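Local coordinates for uncharacterized protein MJ1062 (Methanocaldococcus jannaschii, PDB 3EO4) that is of unknown function, but this C-terminal piece of it has the GNAT fold and probably transfers acyl groups, at residues V63-L68 and S113-W118; I67-N72 and R76-V81; F101-H106 and N135-K140. One frame throughout, in Å; residues are numbered along the deposited sequence.

Contact 1: residues V63-L68 and S113-W118; sequences VDWIIL and SLVLKW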
loop_
_atom_site.group_PDB
_atom_site.type_symbol
_atom_site.label_atom_id
_atom_site.label_comp_id
_atom_site.label_asym_id
_atom_site.label_seq_id
_atom_site.Cartn_x
_atom_site.Cartn_y
_atom_site.Cartn_z
ATOM N N VAL A 63 15.469 -13.574 3.959
ATOM C CA VAL A 63 14.717 -13.116 5.100
ATOM C C VAL A 63 14.125 -11.770 4.673
ATOM O O VAL A 63 14.811 -10.978 4.008
ATOM C CB VAL A 63 15.626 -12.933 6.324
ATOM C CG1 VAL A 63 14.897 -12.149 7.453
ATOM C CG2 VAL A 63 16.151 -14.277 6.827
ATOM N N ASP A 64 12.854 -11.538 5.015
ATOM C CA ASP A 64 12.216 -10.247 4.777
ATOM C C ASP A 64 11.740 -9.646 6.083
ATOM O O ASP A 64 11.187 -10.345 6.943
ATOM C CB ASP A 64 11.014 -10.410 3.850
ATOM C CG ASP A 64 11.409 -10.862 2.472
ATOM O OD1 ASP A 64 11.513 -9.995 1.573
ATOM O OD2 ASP A 64 11.612 -12.086 2.291
ATOM N N TRP A 65 11.967 -8.351 6.244
ATOM C CA TRP A 65 11.499 -7.635 7.435
ATOM C C TRP A 65 10.550 -6.520 7.011
ATOM O O TRP A 65 10.624 -6.004 5.898
ATOM C CB TRP A 65 12.654 -6.990 8.206
ATOM C CG TRP A 65 13.686 -7.865 8.859
ATOM C CD1 TRP A 65 13.714 -8.253 10.182
ATOM C CD2 TRP A 65 14.907 -8.374 8.272
ATOM N NE1 TRP A 65 14.848 -8.996 10.436
ATOM C CE2 TRP A 65 15.600 -9.080 9.290
ATOM C CE3 TRP A 65 15.467 -8.321 6.986
ATOM C CZ2 TRP A 65 16.827 -9.738 9.061
ATOM C CZ3 TRP A 65 16.699 -8.973 6.755
ATOM C CH2 TRP A 65 17.361 -9.672 7.788
ATOM N N ILE A 66 9.649 -6.166 7.915
ATOM C CA ILE A 66 8.915 -4.930 7.856
ATOM C C ILE A 66 9.708 -3.915 8.676
ATOM O O ILE A 66 10.205 -4.231 9.769
ATOM C CB ILE A 66 7.511 -5.092 8.526
ATOM C CG1 ILE A 66 6.732 -6.241 7.873
ATOM C CG2 ILE A 66 6.713 -3.819 8.440
ATOM C CD1 ILE A 66 6.511 -6.034 6.360
ATOM N N ILE A 67 9.784 -2.694 8.162
ATOM C CA ILE A 67 10.416 -1.572 8.852
ATOM C C ILE A 67 9.351 -0.805 9.643
ATOM O O ILE A 67 8.364 -0.352 9.084
ATOM C CB ILE A 67 11.074 -0.614 7.844
ATOM C CG1 ILE A 67 12.043 -1.381 6.918
ATOM C CG2 ILE A 67 11.722 0.563 8.579
ATOM C CD1 ILE A 67 12.484 -0.591 5.691
ATOM N N LEU A 68 9.562 -0.674 10.941
ATOM C CA LEU A 68 8.632 0.010 11.795
ATOM C C LEU A 68 9.224 1.340 12.198
ATOM O O LEU A 68 10.391 1.411 12.536
ATOM C CB LEU A 68 8.415 -0.827 13.037
ATOM C CG LEU A 68 7.351 -1.933 13.096
ATOM C CD1 LEU A 68 6.914 -2.501 11.767
ATOM C CD2 LEU A 68 7.762 -3.030 14.099
ATOM N N SER A 113 21.549 -0.742 7.529
ATOM C CA SER A 113 22.644 -0.983 8.465
ATOM C C SER A 113 22.285 -1.995 9.560
ATOM O O SER A 113 23.148 -2.791 9.970
ATOM C CB SER A 113 23.188 0.306 9.051
ATOM O OG SER A 113 22.305 0.726 10.042
ATOM N N LEU A 114 21.027 -1.991 10.011
ATOM C CA LEU A 114 20.527 -3.061 10.895
ATOM C C LEU A 114 20.709 -4.475 10.268
ATOM O O LEU A 114 21.157 -5.399 10.919
ATOM C CB LEU A 114 19.062 -2.812 11.305
ATOM C CG LEU A 114 18.740 -1.723 12.355
ATOM C CD1 LEU A 114 17.234 -1.518 12.504
ATOM C CD2 LEU A 114 19.357 -2.049 13.731
ATOM N N VAL A 115 20.362 -4.622 9.005
ATOM C CA VAL A 115 20.553 -5.894 8.292
ATOM C C VAL A 115 22.046 -6.268 8.166
ATOM O O VAL A 115 22.400 -7.402 8.438
ATOM C CB VAL A 115 19.850 -5.873 6.903
ATOM C CG1 VAL A 115 20.203 -7.108 6.093
ATOM C CG2 VAL A 115 18.337 -5.796 7.082
ATOM N N LEU A 116 22.909 -5.306 7.807
ATOM C CA LEU A 116 24.347 -5.536 7.750
ATOM C C LEU A 116 24.943 -6.016 9.066
ATOM O O LEU A 116 25.833 -6.876 9.072
ATOM C CB LEU A 116 25.114 -4.296 7.249
ATOM C CG LEU A 116 24.692 -3.737 5.883
ATOM C CD1 LEU A 116 25.380 -2.414 5.644
ATOM C CD2 LEU A 116 24.930 -4.693 4.712
ATOM N N LYS A 117 24.456 -5.466 10.175
ATOM C CA LYS A 117 24.948 -5.875 11.484
ATOM C C LYS A 117 24.549 -7.333 11.761
ATOM O O LYS A 117 25.343 -8.112 12.283
ATOM C CB LYS A 117 24.432 -4.940 12.585
ATOM C CG LYS A 117 25.222 -5.005 13.902
ATOM C CD LYS A 117 26.552 -4.199 13.787
ATOM C CE LYS A 117 27.753 -4.901 14.472
ATOM N NZ LYS A 117 27.639 -4.956 15.953
ATOM N N TRP A 118 23.321 -7.695 11.412
ATOM C CA TRP A 118 22.842 -9.055 11.628
ATOM C C TRP A 118 23.662 -10.028 10.783
ATOM O O TRP A 118 24.096 -11.048 11.280
ATOM C CB TRP A 118 21.369 -9.146 11.250
ATOM C CG TRP A 118 20.795 -10.547 11.298
ATOM C CD1 TRP A 118 20.443 -11.246 12.412
ATOM C CD2 TRP A 118 20.502 -11.408 10.174
ATOM N NE1 TRP A 118 19.964 -12.494 12.062
ATOM C CE2 TRP A 118 19.972 -12.609 10.695
ATOM C CE3 TRP A 118 20.666 -11.288 8.792
ATOM C CZ2 TRP A 118 19.582 -13.676 9.874
ATOM C CZ3 TRP A 118 20.268 -12.341 7.977
ATOM C CH2 TRP A 118 19.738 -13.526 8.521
#
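Val115 is the first residue of the helical segment to meet the strand, and it lies over the indole of Trp65. Its CG2 sits 3.6 Å from CZ3 of Trp65. The same methyl is 28° off the normal of the six-membered ring, so it makes a CH-pi contact with the face. CG1 of Val115 reaches the outer rim of this ring. On the opposite face, Val63 CG1 from the strand itself lies nearer the rim, so the indole is held between two valines.

One turn of helix later comes Trp118. Its CG stands anti to the backbone N (chi1 174°), which carries the indole toward the strand. Here Trp65 presents its edge: CH2 of Trp65 comes within 3.8 Å of CE3 of Trp118. The six-membered rings form a T-shaped pair with planes at 82° and centroids 5.4 Å apart. Val63 CG2 approaches Trp118 CH2 obliquely, at 4.0 Å.

No hydrogen bond joins the two segments. Val115 also touches Val83 and Ile93, on two further strands. The grip of helix 107-121 on the sheet here is therefore apolar and aromatic, set by shape and ring orientation.

Contact 2: residues I67-N72 and R76-V81; sequences ILLREN and RKVGSV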
loop_
_atom_site.group_PDB
_atom_site.type_symbol
_atom_site.label_atom_id
_atom_site.label_comp_id
_atom_site.label_asym_id
_atom_site.label_seq_id
_atom_site.Cartn_x
_atom_site.Cartn_y
_atom_site.Cartn_z
ATOM N N ILE A 67 9.784 -2.694 8.162
ATOM C CA ILE A 67 10.416 -1.572 8.852
ATOM C C ILE A 67 9.351 -0.805 9.643
ATOM O O ILE A 67 8.364 -0.352 9.084
ATOM C CB ILE A 67 11.074 -0.614 7.844
ATOM C CG1 ILE A 67 12.043 -1.381 6.918
ATOM C CG2 ILE A 67 11.722 0.563 8.579
ATOM C CD1 ILE A 67 12.484 -0.591 5.691
ATOM N N LEU A 68 9.562 -0.674 10.941
ATOM C CA LEU A 68 8.632 0.010 11.795
ATOM C C LEU A 68 9.224 1.340 12.198
ATOM O O LEU A 68 10.391 1.411 12.536
ATOM C CB LEU A 68 8.415 -0.827 13.037
ATOM C CG LEU A 68 7.351 -1.933 13.096
ATOM C CD1 LEU A 68 6.914 -2.501 11.767
ATOM C CD2 LEU A 68 7.762 -3.030 14.099
ATOM N N LEU A 69 8.430 2.400 12.155
ATOM C CA LEU A 69 8.890 3.698 12.603
ATOM C C LEU A 69 8.127 4.017 13.881
ATOM O O LEU A 69 6.902 3.968 13.901
ATOM C CB LEU A 69 8.684 4.788 11.534
ATOM C CG LEU A 69 8.875 6.242 12.015
ATOM C CD1 LEU A 69 10.320 6.572 12.435
ATOM C CD2 LEU A 69 8.405 7.252 11.008
ATOM N N ARG A 70 8.875 4.323 14.939
ATOM C CA ARG A 70 8.301 4.715 16.201
ATOM C C ARG A 70 8.402 6.223 16.277
ATOM O O ARG A 70 9.485 6.805 16.167
ATOM C CB ARG A 70 9.042 4.087 17.389
ATOM C CG ARG A 70 8.406 4.424 18.728
ATOM C CD ARG A 70 9.233 3.923 19.898
ATOM N NE ARG A 70 9.464 2.475 19.825
ATOM C CZ ARG A 70 8.702 1.558 20.425
ATOM N NH1 ARG A 70 7.639 1.924 21.140
ATOM N NH2 ARG A 70 9.000 0.265 20.305
ATOM N N GLU A 71 7.259 6.853 16.455
ATOM C CA GLU A 71 7.174 8.289 16.439
ATOM C C GLU A 71 6.059 8.668 17.378
ATOM O O GLU A 71 4.998 8.054 17.343
ATOM C CB GLU A 71 6.840 8.684 15.028
ATOM C CG GLU A 71 6.630 10.119 14.790
ATOM C CD GLU A 71 6.686 10.352 13.305
ATOM O OE1 GLU A 71 7.786 10.143 12.721
ATOM O OE2 GLU A 71 5.625 10.686 12.731
ATOM N N ASN A 72 6.313 9.670 18.220
ATOM C CA ASN A 72 5.423 10.001 19.353
ATOM C C ASN A 72 5.178 8.742 20.160
ATOM O O ASN A 72 4.101 8.527 20.715
ATOM C CB ASN A 72 4.112 10.609 18.859
ATOM C CG ASN A 72 4.330 11.914 18.138
ATOM O OD1 ASN A 72 4.693 12.910 18.766
ATOM N ND2 ASN A 72 4.131 11.921 16.823
ATOM N N ARG A 76 4.465 2.416 13.549
ATOM C CA ARG A 76 3.724 2.162 12.315
ATOM C C ARG A 76 4.622 1.502 11.263
ATOM O O ARG A 76 5.842 1.615 11.343
ATOM C CB ARG A 76 3.114 3.466 11.777
ATOM C CG ARG A 76 4.034 4.308 10.857
ATOM C CD ARG A 76 3.294 5.576 10.424
ATOM N NE ARG A 76 4.083 6.493 9.603
ATOM C CZ ARG A 76 4.670 7.586 10.095
ATOM N NH1 ARG A 76 4.571 7.867 11.387
ATOM N NH2 ARG A 76 5.338 8.412 9.300
ATOM N N LYS A 77 4.012 0.820 10.285
ATOM C CA LYS A 77 4.734 0.141 9.178
ATOM C C LYS A 77 5.023 1.067 8.009
ATOM O O LYS A 77 4.098 1.645 7.427
ATOM C CB LYS A 77 3.902 -1.023 8.651
ATOM C CG LYS A 77 3.994 -2.303 9.468
ATOM C CD LYS A 77 2.806 -2.588 10.338
ATOM C CE LYS A 77 1.474 -2.626 9.573
ATOM N NZ LYS A 77 1.521 -3.672 8.548
ATOM N N VAL A 78 6.292 1.188 7.619
ATOM C CA VAL A 78 6.656 2.227 6.663
ATOM C C VAL A 78 7.414 1.706 5.467
ATOM O O VAL A 78 7.586 2.447 4.507
ATOM C CB VAL A 78 7.488 3.397 7.297
ATOM C CG1 VAL A 78 6.711 4.129 8.409
ATOM C CG2 VAL A 78 8.832 2.890 7.814
ATOM N N GLY A 79 7.918 0.469 5.540
ATOM C CA GLY A 79 8.645 -0.106 4.411
ATOM C C GLY A 79 9.018 -1.549 4.641
ATOM O O GLY A 79 8.543 -2.190 5.596
ATOM N N SER A 80 9.885 -2.066 3.769
ATOM C CA SER A 80 10.389 -3.404 3.924
ATOM C C SER A 80 11.859 -3.476 3.551
ATOM O O SER A 80 12.301 -2.806 2.604
ATOM C CB SER A 80 9.601 -4.361 3.059
ATOM O OG SER A 80 10.063 -5.692 3.294
ATOM N N VAL A 81 12.604 -4.307 4.282
ATOM C CA VAL A 81 14.025 -4.553 3.992
ATOM C C VAL A 81 14.231 -6.061 3.999
ATOM O O VAL A 81 13.546 -6.778 4.746
ATOM C CB VAL A 81 14.967 -3.793 4.984
ATOM C CG1 VAL A 81 14.866 -4.351 6.400
ATOM C CG2 VAL A 81 16.430 -3.746 4.467
HETATM O O HOH W 1 6.505 11.054 10.123
#
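Leu69 and Arg76 are joined by a pair of backbone hydrogen bonds. Leu69 N donates to Arg76 O at 2.8 Å, and Arg76 N returns a bond to Leu69 O. Next along, Leu68 and Lys77 form a non-hydrogen-bonded pair, with Leu68 CD1 alongside Lys77 CG at 3.7 Å. Ile67 then faces two residues. Ile67 O accepts from Val78 N at 3.0 Å. Ile67 N donates to Gly79 O from above the carbonyl plane. The extra residue makes a beta bulge at Val78 and Gly79.

Apolar groups fill in around the backbone. Ile67 CG2 meets Val78 CG2 at 3.8 Å, and Leu69 CB packs on Val78 CG1. Ile67 CD1 lies over the backbone of Ser80.

The arginine side chain runs out extended from CG to NE beside Leu69, whose CD2 sits 3.5 Å above the guanidinium plane. Glu71 OE2 lies at the guanidinium edge, 3.3 Å from Arg76 NH1, in a weak salt bridge. The carboxylate is turned 74° from that plane. A water bridges Glu71 OE2 and Arg76 NH2. Glu99 holds NE in a second salt bridge, and Trp49 of the second subunit makes a cation-pi contact with Arg76. A leucine in place of Arg76 would probably leave Glu71 and Glu99 without their shared positive partner and remove the cation-pi contact at the subunit interface.

Further out, Ser80 OG bonds to Trp65 O, and Glu25 of the second subunit accepts from Lys77 N. The two strands form a tight antiparallel beta hairpin with a bulge, lying inside the antiparallel sheet of the GNAT fold.

Contact 3: residues F101-H106 and N135-K140; sequences FLWGKH and NIRSIK. With MES (2-(N-morpholino)-ethanesulfonic acid), chain E.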
loop_
_atom_site.group_PDB
_atom_site.type_symbol
_atom_site.label_atom_id
_atom_site.label_comp_id
_atom_site.label_asym_id
_atom_site.label_seq_id
_atom_site.Cartn_x
_atom_site.Cartn_y
_atom_site.Cartn_z
ATOM N N PHE A 101 6.829 10.649 1.678
ATOM C CA PHE A 101 7.357 11.887 2.253
ATOM C C PHE A 101 8.261 11.605 3.460
ATOM O O PHE A 101 8.501 12.482 4.283
ATOM C CB PHE A 101 6.218 12.857 2.578
ATOM C CG PHE A 101 5.572 13.450 1.354
ATOM C CD1 PHE A 101 6.145 14.562 0.711
ATOM C CD2 PHE A 101 4.402 12.907 0.827
ATOM C CE1 PHE A 101 5.547 15.134 -0.437
ATOM C CE2 PHE A 101 3.798 13.469 -0.321
ATOM C CZ PHE A 101 4.372 14.586 -0.949
ATOM N N LEU A 102 8.733 10.366 3.533
ATOM C CA LEU A 102 9.751 9.912 4.476
ATOM C C LEU A 102 11.100 9.771 3.781
ATOM O O LEU A 102 12.145 9.890 4.423
ATOM C CB LEU A 102 9.395 8.527 5.034
ATOM C CG LEU A 102 8.261 8.435 6.051
ATOM C CD1 LEU A 102 8.185 7.009 6.639
ATOM C CD2 LEU A 102 8.432 9.449 7.135
ATOM N N TRP A 103 11.060 9.472 2.478
ATOM C CA TRP A 103 12.249 9.424 1.637
ATOM C C TRP A 103 13.150 10.611 1.925
ATOM O O TRP A 103 12.675 11.718 2.156
ATOM C CB TRP A 103 11.876 9.379 0.142
ATOM C CG TRP A 103 11.149 8.108 -0.301
ATOM C CD1 TRP A 103 10.617 7.151 0.498
ATOM C CD2 TRP A 103 10.829 7.723 -1.658
ATOM N NE1 TRP A 103 10.034 6.155 -0.270
ATOM C CE2 TRP A 103 10.144 6.489 -1.594
ATOM C CE3 TRP A 103 11.096 8.286 -2.921
ATOM C CZ2 TRP A 103 9.703 5.807 -2.743
ATOM C CZ3 TRP A 103 10.654 7.606 -4.065
ATOM C CH2 TRP A 103 9.956 6.384 -3.965
ATOM N N GLY A 104 14.453 10.350 1.945
ATOM C CA GLY A 104 15.450 11.372 2.246
ATOM C C GLY A 104 15.575 11.695 3.731
ATOM O O GLY A 104 16.075 12.756 4.074
ATOM N N LYS A 105 15.146 10.789 4.614
ATOM C CA LYS A 105 15.282 10.998 6.080
ATOM C C LYS A 105 16.057 9.906 6.832
ATOM O O LYS A 105 15.957 9.798 8.069
ATOM C CB LYS A 105 13.921 11.244 6.730
ATOM C CG LYS A 105 13.375 12.617 6.392
ATOM C CD LYS A 105 11.886 12.710 6.667
ATOM C CE LYS A 105 11.431 14.159 6.551
ATOM N NZ LYS A 105 9.961 14.240 6.363
ATOM N N HIS A 106 16.832 9.125 6.070
ATOM C CA HIS A 106 17.772 8.130 6.593
ATOM C C HIS A 106 17.135 6.845 7.102
ATOM O O HIS A 106 17.826 5.983 7.639
ATOM C CB HIS A 106 18.648 8.720 7.704
ATOM C CG HIS A 106 19.593 9.780 7.240
ATOM N ND1 HIS A 106 19.211 10.805 6.403
ATOM C CD2 HIS A 106 20.897 10.000 7.533
ATOM C CE1 HIS A 106 20.239 11.607 6.191
ATOM N NE2 HIS A 106 21.276 11.139 6.863
ATOM N N ASN A 135 17.665 5.112 -10.079
ATOM C CA ASN A 135 17.319 5.132 -8.674
ATOM C C ASN A 135 18.363 5.896 -7.855
ATOM O O ASN A 135 19.164 5.283 -7.132
ATOM C CB ASN A 135 17.104 3.720 -8.156
ATOM C CG ASN A 135 16.362 3.692 -6.823
ATOM O OD1 ASN A 135 16.158 4.729 -6.190
ATOM N ND2 ASN A 135 15.946 2.495 -6.401
ATOM N N ILE A 136 18.348 7.230 -7.984
ATOM C CA ILE A 136 19.346 8.083 -7.332
ATOM C C ILE A 136 19.346 8.047 -5.792
ATOM O O ILE A 136 20.411 8.129 -5.175
ATOM C CB ILE A 136 19.455 9.547 -7.940
ATOM C CG1 ILE A 136 19.860 10.585 -6.883
ATOM C CG2 ILE A 136 18.199 9.979 -8.694
ATOM C CD1 ILE A 136 21.338 10.726 -6.760
ATOM N N ARG A 137 18.177 7.884 -5.183
ATOM C CA ARG A 137 18.071 7.862 -3.718
ATOM C C ARG A 137 18.667 6.573 -3.171
ATOM O O ARG A 137 19.316 6.561 -2.116
ATOM C CB ARG A 137 16.615 8.038 -3.260
ATOM C CG ARG A 137 16.132 9.491 -3.439
ATOM C CD ARG A 137 14.648 9.639 -3.210
ATOM N NE ARG A 137 14.176 11.017 -3.352
ATOM C CZ ARG A 137 14.379 12.006 -2.470
ATOM N NH1 ARG A 137 13.882 13.217 -2.708
ATOM N NH2 ARG A 137 15.078 11.810 -1.359
ATOM N N SER A 138 18.491 5.497 -3.930
ATOM C CA SER A 138 18.980 4.227 -3.468
ATOM C C SER A 138 20.502 4.154 -3.617
ATOM O O SER A 138 21.204 3.695 -2.718
ATOM C CB SER A 138 18.254 3.088 -4.168
ATOM O OG SER A 138 18.966 1.889 -3.985
ATOM N N ILE A 139 21.013 4.668 -4.722
ATOM C CA ILE A 139 22.456 4.812 -4.892
ATOM C C ILE A 139 23.079 5.613 -3.731
ATOM O O ILE A 139 24.085 5.199 -3.171
ATOM C CB ILE A 139 22.801 5.420 -6.284
ATOM C CG1 ILE A 139 22.411 4.409 -7.389
ATOM C CG2 ILE A 139 24.296 5.876 -6.358
ATOM C CD1 ILE A 139 22.441 4.958 -8.822
ATOM N N LYS A 140 22.473 6.743 -3.364
ATOM C CA LYS A 140 22.970 7.553 -2.245
ATOM C C LYS A 140 22.910 6.827 -0.917
ATOM O O LYS A 140 23.825 6.933 -0.105
ATOM C CB LYS A 140 22.163 8.832 -2.127
ATOM C CG LYS A 140 22.506 9.778 -3.216
ATOM C CD LYS A 140 21.666 11.014 -3.137
ATOM C CE LYS A 140 22.229 12.080 -4.070
ATOM N NZ LYS A 140 21.798 13.399 -3.559
HETATM O O1 MES E . 14.050 2.901 -3.926
HETATM C C2 MES E . 14.022 2.352 -2.601
HETATM C C3 MES E . 14.790 3.214 -1.586
HETATM N N4 MES E . 14.342 4.601 -1.739
HETATM C C5 MES E . 13.342 4.969 -2.741
HETATM C C6 MES E . 13.723 4.301 -4.055
HETATM C C7 MES E . 14.917 5.654 -0.902
HETATM C C8 MES E . 14.625 5.365 0.579
HETATM S S MES E . 15.385 6.530 1.496
HETATM O O1S MES E . 14.870 7.827 1.008
HETATM O O2S MES E . 15.129 6.417 2.957
HETATM O O3S MES E . 16.842 6.482 1.265
#
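Trp103 and Arg137 touch by van der Waals contact. Their side chains cross at about a right angle. Arg137 CD lies 3.8 Å from CE3 of Trp103, and CB of Trp103 sits over one face of the guanidinium. The ring and guanidinium planes are 51° apart. Arg137 NH2 also comes to 3.7 Å from Gly104 CA. The extended arginine chain (CG to NE) carries the guanidinium across to the loop. No hydrogen bond joins the two segments directly.

A MES molecule, probably from the crystallisation liquor, fills in between them. Its morpholine ring lies against Trp103, with C5 over the centre of the indole face and 3.6 Å above the plane. Arg137 CB packs against the MES linker carbon C7.

Hydrogen bonds hold both ends of the MES. Gly104 N donates to sulfonate O1S at 2.7 Å, and Gly108 N is also hydrogen-bonded to the MES. Asn135 ND2 donates to the morpholine O1 at 3.1 Å, and Ser138 OG also bonds to O1.

Local bonds position these groups. Asn135 is the N-cap of helix 136-144, and its OD1 accepts a weak 3.3 Å bond from Ser138 N. With both ends of the amide engaged, its rotation is likely to be fixed. Ile97 O takes the bond from Trp103 NE1. On the loop, Leu102 to Lys105 make a type II turn with Gly104 at positive phi (78°), a conformation that favours glycine, and Lys105 NZ donates to Phe101 O at 3.1 Å.

The loop precedes helix 107-121, where GNAT enzymes bind the pyrophosphate of acetyl-CoA through backbone amides. The sulfonate at Gly104 N is consistent with an anion in that cofactor site.

How the contacts relate
From the N terminus, strand 63-71 opens both contact 1 and contact 2, which share Ile67 and Leu68. Contact 2 closes first, after a short turn; contact 1, which starts from the same strand, closes much later. Its loop runs through strands 74-84 and 92-97 and closes on helix 107-121. Contact 3 opens at 101-106, before contact 1 has closed, and ends on helix 136-144. Contacts 1 and 3 therefore cross along the chain, though their nearest atoms stay about 7 Å apart. Contacts 2 and 3 follow in series and touch where Leu102 packs on Val78 and Arg76. Together they tie the hairpin 63-84, helix 107-121, the loop 101-106 and helix 136-144 into one domain.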